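PDB 1QWR: putative mannose-6-phosphate isomerase YvyI, which probably catalyses the zinc-dependent interconversion of D-mannose 6-phosphate and D-fructose 6-phosphate, as a type 1 phosphomannose isomerase. Local coordinates for residues 9-14 against 50-55; 15-20 against 33-38; 44-49 against 188-193; 282-287 against 302-307. All blocks are in the same frame, centred on the assembly; numbering follows the deposited sequence.

Interaction 1: 9-14 against 50-55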
# COMPACT_ATOMS: atom_id res chain seq x y z
N ILE A 9 7.44 -10.52 13.52
CA ILE A 9 6.01 -10.79 13.74
C ILE A 9 5.37 -10.96 12.37
O ILE A 9 5.19 -9.97 11.66
CB ILE A 9 5.35 -9.61 14.49
CG1 ILE A 9 6.05 -9.40 15.83
CG2 ILE A 9 3.83 -9.86 14.67
CD1 ILE A 9 5.73 -8.05 16.47
N PHE A 10 5.05 -12.19 11.99
CA PHE A 10 4.46 -12.44 10.68
C PHE A 10 2.96 -12.23 10.73
O PHE A 10 2.33 -12.47 11.77
CB PHE A 10 4.78 -13.86 10.20
CG PHE A 10 6.21 -14.03 9.76
CD1 PHE A 10 6.55 -13.94 8.40
CD2 PHE A 10 7.22 -14.22 10.69
CE1 PHE A 10 7.90 -14.03 8.00
CE2 PHE A 10 8.57 -14.32 10.30
CZ PHE A 10 8.90 -14.22 8.95
N LEU A 11 2.41 -11.77 9.62
CA LEU A 11 0.99 -11.47 9.51
C LEU A 11 0.29 -12.33 8.48
O LEU A 11 0.80 -12.56 7.39
CB LEU A 11 0.79 -9.99 9.16
CG LEU A 11 1.45 -9.14 10.25
CD1 LEU A 11 1.52 -7.69 9.86
CD2 LEU A 11 0.64 -9.34 11.54
N THR A 12 -0.90 -12.79 8.83
CA THR A 12 -1.70 -13.60 7.91
C THR A 12 -2.52 -12.66 7.07
O THR A 12 -3.24 -11.81 7.61
CB THR A 12 -2.65 -14.51 8.67
OG1 THR A 12 -1.89 -15.45 9.42
CG2 THR A 12 -3.58 -15.25 7.68
N PRO A 13 -2.45 -12.79 5.75
CA PRO A 13 -3.20 -11.93 4.83
C PRO A 13 -4.73 -12.01 4.87
O PRO A 13 -5.32 -13.06 5.14
CB PRO A 13 -2.64 -12.29 3.46
CG PRO A 13 -2.20 -13.72 3.62
CD PRO A 13 -1.62 -13.77 5.02
N VAL A 14 -5.35 -10.87 4.58
CA VAL A 14 -6.80 -10.70 4.51
C VAL A 14 -7.06 -10.37 3.04
O VAL A 14 -6.23 -9.70 2.43
CB VAL A 14 -7.23 -9.49 5.37
CG1 VAL A 14 -8.70 -9.18 5.16
CG2 VAL A 14 -6.94 -9.79 6.83
N GLY A 50 -10.67 -5.13 8.16
CA GLY A 50 -9.95 -6.32 7.76
C GLY A 50 -8.57 -6.34 8.39
O GLY A 50 -7.59 -6.21 7.66
N PRO A 51 -8.46 -6.49 9.72
CA PRO A 51 -7.12 -6.49 10.34
C PRO A 51 -6.35 -7.80 10.19
O PRO A 51 -6.94 -8.90 10.15
CB PRO A 51 -7.42 -6.16 11.80
CG PRO A 51 -8.76 -6.88 12.03
CD PRO A 51 -9.53 -6.58 10.74
N SER A 52 -5.03 -7.67 10.07
CA SER A 52 -4.15 -8.82 9.96
C SER A 52 -4.10 -9.52 11.31
O SER A 52 -4.25 -8.89 12.34
CB SER A 52 -2.72 -8.38 9.63
OG SER A 52 -2.67 -7.59 8.46
N THR A 53 -3.88 -10.82 11.30
CA THR A 53 -3.76 -11.56 12.55
C THR A 53 -2.32 -12.07 12.60
O THR A 53 -1.76 -12.41 11.56
CB THR A 53 -4.73 -12.76 12.60
OG1 THR A 53 -4.58 -13.54 11.41
CG2 THR A 53 -6.16 -12.28 12.69
N VAL A 54 -1.73 -12.09 13.79
CA VAL A 54 -0.36 -12.57 13.96
C VAL A 54 -0.30 -14.06 13.64
O VAL A 54 -1.09 -14.87 14.16
CB VAL A 54 0.12 -12.33 15.39
CG1 VAL A 54 1.52 -12.89 15.57
CG2 VAL A 54 0.07 -10.85 15.69
N ALA A 55 0.64 -14.40 12.78
CA ALA A 55 0.79 -15.76 12.29
C ALA A 55 1.73 -16.64 13.09
O ALA A 55 1.71 -17.87 12.92
CB ALA A 55 1.24 -15.72 10.82
O HOH W 1 -5.39 -12.25 9.20
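Leu11 and Val54 form an antiparallel non-hydrogen-bonded pair where a short, weakly bonded strand at 53-54 is added to strand 9-17, in the cupin-type catalytic domain. Two backbone bonds flank the pair. Ala55 N gives a nearly straight bond to Phe10 O (2.8 Å, 176° at the hydrogen), reaching it from well above the carbonyl plane. Thr12 N meets Thr53 O almost head-on, 2.9 Å away. Beyond this point a water takes over from direct bonding. It donates to Thr12 O and is hydrogen-bonded to Thr53 OG1 at 2.7 Å. The first torsion of Thr53 (chi1 51°) turns its OG1 toward the Thr12 side chain, 3.5 Å from Thr12 CB. Other polar groups have partners outside the two segments: Phe10 N donates to Asn56 OD1, and Ser52 OG accepts from Ser45 N. Apolar contacts fill in. The Ile9 and Val54 side chains cross at a slant, and CG2 of Ile9 touches CG1 of Val54. Val54 also leans on Leu67 of helix 64-70. Ser52 CB rests against Leu11 CB. At the far end the backbones separate. Val14 points at the other segment there, with its CG2 3.4 Å from Pro51 O.

Interaction 2: 15-20 against 33-38. With SO4 (sulfate ion), chain C; ACT (acetate ion), chain F.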
# COMPACT_ATOMS: atom_id res chain seq x y z
N PHE A 15 -8.18 -10.81 2.47
CA PHE A 15 -8.44 -10.52 1.07
C PHE A 15 -9.75 -9.80 0.80
O PHE A 15 -10.71 -9.96 1.55
CB PHE A 15 -8.39 -11.82 0.25
CG PHE A 15 -7.04 -12.49 0.27
CD1 PHE A 15 -6.02 -12.07 -0.58
CD2 PHE A 15 -6.77 -13.50 1.18
CE1 PHE A 15 -4.73 -12.65 -0.52
CE2 PHE A 15 -5.51 -14.08 1.26
CZ PHE A 15 -4.48 -13.66 0.41
N LYS A 16 -9.79 -9.02 -0.28
CA LYS A 16 -10.99 -8.29 -0.64
C LYS A 16 -11.34 -8.48 -2.11
O LYS A 16 -10.52 -8.23 -2.98
CB LYS A 16 -10.82 -6.78 -0.40
CG LYS A 16 -10.54 -6.39 1.03
CD LYS A 16 -11.70 -6.74 1.96
CE LYS A 16 -11.48 -6.14 3.34
NZ LYS A 16 -12.45 -6.69 4.33
N GLU A 17 -12.57 -8.91 -2.38
CA GLU A 17 -13.03 -9.06 -3.76
C GLU A 17 -13.25 -7.69 -4.39
O GLU A 17 -13.64 -6.74 -3.71
CB GLU A 17 -14.35 -9.84 -3.79
CG GLU A 17 -14.22 -11.29 -3.46
CD GLU A 17 -15.57 -11.99 -3.37
OE1 GLU A 17 -16.41 -11.80 -4.27
OE2 GLU A 17 -15.78 -12.73 -2.39
N LYS A 18 -13.00 -7.58 -5.69
CA LYS A 18 -13.17 -6.33 -6.41
C LYS A 18 -13.61 -6.66 -7.83
O LYS A 18 -13.15 -7.65 -8.41
CB LYS A 18 -11.85 -5.57 -6.48
CG LYS A 18 -11.40 -4.95 -5.15
CD LYS A 18 -12.19 -3.68 -4.84
CE LYS A 18 -11.74 -3.06 -3.51
NZ LYS A 18 -12.38 -1.74 -3.23
N ILE A 19 -14.49 -5.84 -8.39
CA ILE A 19 -14.93 -6.12 -9.75
C ILE A 19 -13.74 -6.09 -10.69
O ILE A 19 -13.75 -6.76 -11.72
CB ILE A 19 -16.01 -5.11 -10.23
CG1 ILE A 19 -15.42 -3.70 -10.36
CG2 ILE A 19 -17.16 -5.10 -9.25
CD1 ILE A 19 -16.42 -2.68 -10.97
N TRP A 20 -12.70 -5.32 -10.33
CA TRP A 20 -11.52 -5.21 -11.18
C TRP A 20 -10.41 -6.20 -10.79
O TRP A 20 -9.31 -6.18 -11.35
CB TRP A 20 -10.96 -3.78 -11.13
CG TRP A 20 -10.81 -3.19 -9.74
CD1 TRP A 20 -11.69 -2.35 -9.10
CD2 TRP A 20 -9.72 -3.41 -8.83
NE1 TRP A 20 -11.20 -2.02 -7.85
CE2 TRP A 20 -10.00 -2.65 -7.66
CE3 TRP A 20 -8.54 -4.16 -8.89
CZ2 TRP A 20 -9.13 -2.63 -6.56
CZ3 TRP A 20 -7.67 -4.14 -7.79
CH2 TRP A 20 -7.98 -3.38 -6.64
N ILE A 33 -7.34 -17.46 -2.34
CA ILE A 33 -8.19 -16.29 -2.39
C ILE A 33 -9.68 -16.63 -2.35
O ILE A 33 -10.08 -17.72 -2.75
CB ILE A 33 -7.85 -15.44 -3.62
CG1 ILE A 33 -8.04 -16.26 -4.90
CG2 ILE A 33 -6.39 -14.96 -3.54
CD1 ILE A 33 -7.54 -15.53 -6.18
N PRO A 34 -10.52 -15.68 -1.89
CA PRO A 34 -11.98 -15.80 -1.76
C PRO A 34 -12.77 -15.97 -3.04
O PRO A 34 -13.82 -16.62 -3.04
CB PRO A 34 -12.38 -14.51 -1.04
CG PRO A 34 -11.05 -13.97 -0.48
CD PRO A 34 -10.10 -14.31 -1.55
N SER A 35 -12.31 -15.34 -4.11
CA SER A 35 -13.00 -15.44 -5.39
C SER A 35 -12.02 -15.33 -6.55
O SER A 35 -10.82 -15.11 -6.34
CB SER A 35 -14.08 -14.36 -5.51
OG SER A 35 -13.60 -13.16 -6.08
N GLU A 36 -12.52 -15.53 -7.76
CA GLU A 36 -11.67 -15.42 -8.94
C GLU A 36 -11.56 -13.95 -9.36
O GLU A 36 -10.97 -13.64 -10.40
CB GLU A 36 -12.22 -16.29 -10.08
CG GLU A 36 -12.43 -17.73 -9.65
CD GLU A 36 -11.15 -18.40 -9.16
OE1 GLU A 36 -10.29 -18.72 -10.00
OE2 GLU A 36 -11.01 -18.60 -7.93
N SER A 37 -12.13 -13.06 -8.55
CA SER A 37 -12.05 -11.62 -8.78
C SER A 37 -11.56 -10.99 -7.49
O SER A 37 -12.28 -10.23 -6.86
CB SER A 37 -13.42 -11.01 -9.14
OG SER A 37 -13.76 -11.28 -10.48
N THR A 38 -10.34 -11.34 -7.07
CA THR A 38 -9.79 -10.80 -5.83
C THR A 38 -8.84 -9.66 -6.21
O THR A 38 -7.82 -9.88 -6.85
CB THR A 38 -9.05 -11.91 -5.04
OG1 THR A 38 -10.00 -12.93 -4.67
CG2 THR A 38 -8.39 -11.35 -3.77
S SO4 C . -11.62 1.11 -6.04
O1 SO4 C . -11.88 1.43 -7.47
O2 SO4 C . -12.05 -0.26 -5.75
O3 SO4 C . -12.32 2.07 -5.17
O4 SO4 C . -10.17 1.22 -5.79
C ACT F . -7.58 -21.52 -3.86
O ACT F . -7.27 -22.12 -2.79
OXT ACT F . -7.83 -20.29 -3.94
CH3 ACT F . -7.39 -22.29 -5.16
O HOH W 2 -14.18 -9.42 -12.27
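Phe15 lies across Pro34 and Ile33 at about right angles to both. Its CB is 3.5 Å from Pro34 CG, while Ile33 CG2 sits over one ring face, toward the rim. Thr38 CG2 comes in obliquely, 4.0 Å from Phe15 CD1. Tyr31 meets the same ring edge-to-face. Further along, Glu17 reaches out with its chain extended beyond CG, and its CG packs 3.3 Å from Ser35 OG. That hydroxyl accepts from Ser37 N, closing an ST turn. Thr38 OG1 donates to Ser35 O, so two side-chain bonds brace the loop. Glu17 and Thr38 form an antiparallel non-hydrogen-bonded pair. Beside it, Lys18 N donates to Ser37 O at 3.0 Å. A water links Ile19 O to Ser37 OG at the outer end. Lys18 CB lies over the centre of the Trp20 ring. A bend at chi2 (-77°) then sends NZ to a sulfate. Lys18 NZ and Trp20 NE1 each bond to sulfate O2 at 2.9 Å, the indole meeting it at its edge. Ser97, Lys99, Arg210 and Arg196, the last probably catalytic, complete the anion site. This is consistent with a pocket for the substrate phosphate in a type 1 phosphomannose isomerase.

Interaction 3: 44-49 against 188-193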
# COMPACT_ATOMS: atom_id res chain seq x y z
N ILE A 44 -0.39 -5.92 5.60
CA ILE A 44 -0.03 -5.50 6.97
C ILE A 44 -1.18 -4.53 7.25
O ILE A 44 -1.23 -3.42 6.72
CB ILE A 44 1.32 -4.79 7.06
CG1 ILE A 44 2.46 -5.78 6.69
CG2 ILE A 44 1.55 -4.31 8.50
CD1 ILE A 44 2.99 -5.65 5.23
N SER A 45 -2.14 -4.97 8.05
CA SER A 45 -3.31 -4.15 8.29
C SER A 45 -3.81 -4.14 9.71
O SER A 45 -3.81 -5.18 10.37
CB SER A 45 -4.46 -4.65 7.39
OG SER A 45 -5.75 -4.18 7.81
N ALA A 46 -4.21 -2.96 10.18
CA ALA A 46 -4.84 -2.82 11.48
C ALA A 46 -6.17 -2.11 11.22
O ALA A 46 -6.79 -1.54 12.13
CB ALA A 46 -3.98 -2.01 12.44
N HIS A 47 -6.63 -2.12 9.97
CA HIS A 47 -7.89 -1.44 9.70
C HIS A 47 -9.03 -2.32 10.22
O HIS A 47 -9.03 -3.53 10.01
CB HIS A 47 -8.07 -1.17 8.20
CG HIS A 47 -9.14 -0.15 7.92
ND1 HIS A 47 -10.49 -0.46 7.94
CD2 HIS A 47 -9.06 1.19 7.73
CE1 HIS A 47 -11.19 0.65 7.78
NE2 HIS A 47 -10.35 1.66 7.65
N PRO A 48 -10.00 -1.72 10.92
CA PRO A 48 -11.15 -2.45 11.48
C PRO A 48 -11.89 -3.33 10.46
O PRO A 48 -12.40 -4.40 10.81
CB PRO A 48 -12.04 -1.33 12.03
CG PRO A 48 -11.07 -0.26 12.42
CD PRO A 48 -10.07 -0.28 11.24
N LYS A 49 -11.95 -2.89 9.21
CA LYS A 49 -12.64 -3.67 8.17
C LYS A 49 -11.91 -4.94 7.70
O LYS A 49 -12.44 -5.73 6.93
CB LYS A 49 -12.94 -2.78 6.97
CG LYS A 49 -14.00 -1.71 7.24
CD LYS A 49 -14.29 -0.94 5.96
CE LYS A 49 -15.31 0.19 6.18
NZ LYS A 49 -15.50 1.02 4.95
N GLN A 188 -0.04 2.81 2.43
CA GLN A 188 -0.92 3.96 2.66
C GLN A 188 -1.18 4.20 4.15
O GLN A 188 -0.76 3.41 5.00
CB GLN A 188 -2.23 3.69 1.91
CG GLN A 188 -3.06 2.53 2.50
CD GLN A 188 -3.64 1.60 1.42
OE1 GLN A 188 -2.94 0.72 0.89
NE2 GLN A 188 -4.89 1.81 1.08
N GLN A 189 -1.85 5.30 4.49
CA GLN A 189 -2.20 5.52 5.88
C GLN A 189 -3.29 4.49 6.14
O GLN A 189 -3.94 4.03 5.20
CB GLN A 189 -2.82 6.90 6.10
CG GLN A 189 -1.87 8.04 5.85
CD GLN A 189 -2.52 9.35 6.17
OE1 GLN A 189 -2.65 9.74 7.34
NE2 GLN A 189 -2.97 10.04 5.14
N ASN A 190 -3.50 4.17 7.41
CA ASN A 190 -4.52 3.21 7.88
C ASN A 190 -5.91 3.86 7.74
O ASN A 190 -6.43 4.51 8.65
CB ASN A 190 -4.20 2.85 9.33
CG ASN A 190 -5.24 1.95 9.96
OD1 ASN A 190 -6.07 1.34 9.28
ND2 ASN A 190 -5.18 1.83 11.28
N SER A 191 -6.50 3.70 6.56
CA SER A 191 -7.76 4.36 6.25
C SER A 191 -8.41 3.66 5.08
O SER A 191 -7.73 2.99 4.30
CB SER A 191 -7.45 5.82 5.86
OG SER A 191 -8.49 6.44 5.12
N ASP A 192 -9.73 3.80 4.95
CA ASP A 192 -10.47 3.21 3.83
C ASP A 192 -11.33 4.32 3.23
O ASP A 192 -12.33 4.04 2.58
CB ASP A 192 -11.34 2.04 4.33
CG ASP A 192 -11.90 1.19 3.19
OD1 ASP A 192 -11.24 1.03 2.14
OD2 ASP A 192 -13.02 0.65 3.38
N ALA A 193 -10.91 5.56 3.44
CA ALA A 193 -11.65 6.73 2.94
C ALA A 193 -11.40 6.98 1.45
O ALA A 193 -10.32 7.44 1.04
CB ALA A 193 -11.28 7.95 3.74
O HOH W 3 -6.75 0.54 13.57
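His47 and Asn190 meet through van der Waals contact at the centre of this mostly buried contact. Asn190 OD1 lies 3.3 Å from His47 CA and 3.4 Å from His47 CD2, and the amide is turned 78° from the imidazole plane. Asp192 CB packs against the far end of the ring, 3.5 Å from His47 NE2. The His47 side chain has CG anti to its backbone N (chi1 -164°), which carries the ring across to the loop 190-192.

One direct charged bond joins the segments. The extended Lys49 side chain brings NZ to Asp192 OD2 at 3.0 Å. It uses the anti side of the carboxylate, 15° out of its plane, and the two side chains cross at about a right angle.

Further hydrogen bonds fix the ring and the loops. His47 ND1 accepts from Lys49 N, while His47 NE2 bonds to Glu114 OE1, which also takes Asp192 N. Both imidazole nitrogens are therefore engaged and the ring's rotation is set. Asn190 ND2 bonds to Phe83 O and to a water that donates to Ala46 O.

Ser45 OG accepts from His47 N, and Ser191 OG from Ala193 N at 3.1 Å. Each closes an ST turn. Ala193 O in turn bonds to ND1 of the zinc ligand His101, so the loop that follows strand 182-189 supplies a second-shell contact to the zinc site.

Interaction 4: 282-287 against 302-307; sequences LKYEDK and QMPDFT
Tyr284 and Met303, a selenomethionine, form the tight part of this contact, beside an antiparallel pairing of strands in the C-terminal cupin domain. Met303 CE sits over one face of the tyrosine ring, 3.6 Å from Tyr284 CG and displaced toward the rim. The selenium is farther off, 4.8 Å from the ring centroid but almost on its normal, giving a Met-aromatic contact. A bend at chi2 (66°) in Met303 turns its end toward the ring. The same methyl touches Leu282 CD2. Leu282 CG in turn packs on Phe306 CD1 at 3.9 Å, and Tyr284 CB meets Phe306 CB at 3.7 Å. Lys283 and Thr307 make the hydrogen-bonded pair. Lys283 N donates to Thr307 O at 2.8 Å, and Thr307 N returns a bond to Lys283 O that lies in the carbonyl plane.

The outer side is looser. The segments diverge at Glu285, and one water bridges the two backbones. It accepts from Glu285 N and donates to Asp305 O, each at 2.7 Å. Glu285, an exposed residue, lays its CG and carboxylate carbon across the Pro304 ring at about a right angle, with Glu285 CD 3.9 Å from Pro304 CG. Glu285 lies in the type II' turn from Tyr284 to Lys287, where the chain reverses. Lys287 CB covers the ring face of Tyr284 opposite Met303.

Strand 306-309 runs between 261-264 and 278-284 in a four-stranded antiparallel sheet. Strand 287-292 flanks 278-284 on its other side, and Ser7 and Pro8 touch Tyr284.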
# COMPACT_ATOMS: atom_id res chain seq x y z
N LEU A 282 16.35 -15.47 7.29
CA LEU A 282 16.64 -14.38 8.21
C LEU A 282 17.23 -15.02 9.48
O LEU A 282 16.63 -15.94 10.07
CB LEU A 282 15.34 -13.62 8.55
CG LEU A 282 15.51 -12.33 9.36
CD1 LEU A 282 14.27 -11.46 9.18
CD2 LEU A 282 15.69 -12.67 10.82
N LYS A 283 18.40 -14.55 9.88
CA LYS A 283 19.05 -15.10 11.06
C LYS A 283 19.36 -14.00 12.06
O LYS A 283 19.78 -12.90 11.68
CB LYS A 283 20.34 -15.81 10.67
CG LYS A 283 20.11 -16.85 9.58
CD LYS A 283 21.10 -17.99 9.66
CE LYS A 283 22.49 -17.57 9.24
NZ LYS A 283 23.39 -18.76 9.23
N TYR A 284 19.13 -14.27 13.33
CA TYR A 284 19.42 -13.30 14.39
C TYR A 284 19.65 -14.09 15.67
O TYR A 284 18.91 -15.04 15.98
CB TYR A 284 18.26 -12.31 14.56
CG TYR A 284 16.98 -12.92 15.04
CD1 TYR A 284 16.61 -12.83 16.39
CD2 TYR A 284 16.13 -13.58 14.17
CE1 TYR A 284 15.41 -13.38 16.84
CE2 TYR A 284 14.94 -14.14 14.60
CZ TYR A 284 14.58 -14.04 15.94
OH TYR A 284 13.41 -14.64 16.37
N GLU A 285 20.68 -13.69 16.40
CA GLU A 285 21.07 -14.38 17.62
C GLU A 285 21.17 -15.86 17.24
O GLU A 285 21.78 -16.17 16.22
CB GLU A 285 20.04 -14.12 18.73
CG GLU A 285 19.86 -12.62 18.98
CD GLU A 285 19.30 -12.29 20.35
OE1 GLU A 285 18.27 -12.89 20.74
OE2 GLU A 285 19.88 -11.41 21.02
N ASP A 286 20.59 -16.76 18.02
CA ASP A 286 20.68 -18.18 17.67
C ASP A 286 19.44 -18.69 16.95
O ASP A 286 19.20 -19.90 16.89
CB ASP A 286 20.92 -19.04 18.92
CG ASP A 286 22.19 -18.66 19.67
OD1 ASP A 286 23.18 -18.28 19.00
OD2 ASP A 286 22.20 -18.75 20.92
N LYS A 287 18.65 -17.77 16.39
CA LYS A 287 17.42 -18.16 15.71
C LYS A 287 17.48 -18.04 14.19
O LYS A 287 18.30 -17.31 13.63
CB LYS A 287 16.26 -17.33 16.28
CG LYS A 287 16.04 -17.56 17.79
CD LYS A 287 14.99 -16.63 18.38
CE LYS A 287 13.57 -17.01 17.94
NZ LYS A 287 12.52 -16.10 18.49
N GLN A 302 12.75 -3.56 19.33
CA GLN A 302 13.94 -4.21 19.89
C GLN A 302 14.51 -5.37 19.07
O GLN A 302 15.26 -6.19 19.59
CB GLN A 302 13.65 -4.68 21.32
CG GLN A 302 13.15 -3.56 22.25
CD GLN A 302 13.93 -2.26 22.12
OE1 GLN A 302 15.17 -2.26 22.03
NE2 GLN A 302 13.21 -1.13 22.12
N MSE A 303 14.16 -5.43 17.79
CA MSE A 303 14.69 -6.49 16.94
C MSE A 303 16.22 -6.46 16.99
O MSE A 303 16.83 -5.39 16.82
CB MSE A 303 14.24 -6.26 15.50
CG MSE A 303 14.74 -7.31 14.51
SE MSE A 303 13.99 -9.09 14.82
CE MSE A 303 15.30 -10.02 13.66
N PRO A 304 16.87 -7.62 17.25
CA PRO A 304 18.33 -7.65 17.30
C PRO A 304 18.91 -7.49 15.89
O PRO A 304 18.21 -7.70 14.89
CB PRO A 304 18.65 -9.05 17.85
CG PRO A 304 17.39 -9.48 18.53
CD PRO A 304 16.28 -8.90 17.70
N ASP A 305 20.19 -7.13 15.79
CA ASP A 305 20.80 -7.03 14.48
C ASP A 305 20.62 -8.41 13.86
O ASP A 305 20.62 -9.43 14.56
CB ASP A 305 22.28 -6.66 14.58
CG ASP A 305 22.48 -5.20 14.98
OD1 ASP A 305 21.49 -4.48 15.21
OD2 ASP A 305 23.65 -4.76 15.04
N PHE A 306 20.46 -8.44 12.55
CA PHE A 306 20.21 -9.70 11.86
C PHE A 306 20.83 -9.73 10.46
O PHE A 306 21.37 -8.74 9.99
CB PHE A 306 18.69 -9.90 11.74
CG PHE A 306 17.98 -8.82 10.95
CD1 PHE A 306 17.61 -9.03 9.62
CD2 PHE A 306 17.67 -7.60 11.55
CE1 PHE A 306 16.94 -8.03 8.89
CE2 PHE A 306 17.00 -6.59 10.84
CZ PHE A 306 16.64 -6.81 9.51
N THR A 307 20.76 -10.90 9.83
CA THR A 307 21.25 -11.06 8.46
C THR A 307 20.13 -11.74 7.67
O THR A 307 19.27 -12.42 8.24
CB THR A 307 22.52 -11.97 8.37
OG1 THR A 307 22.19 -13.30 8.76
CG2 THR A 307 23.65 -11.45 9.27
O HOH W 4 21.62 -11.18 16.43

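Interactions 1, 2 and 3 form one connected group in the N-terminal part of the fold. Interactions 1 and 2 share strand 9-17, with centres about 18 Å apart. Interaction 2 closes within the span that interaction 1 bridges. Interaction 3 begins in that span too, but its partner comes 139 residues later, so interactions 1 and 3 cross along the chain. Ser45 with Ser52 and Gly50, and Lys16 with Lys49, join the group by probable hydrogen bonds. Interactions 2 and 3 both come near the active site: the side chains of Lys18 and Asp192 each lie about 9 Å from the zinc. Interaction 4 comes last, in the C-terminal cupin domain, its centre about 36 Å from that of interaction 2.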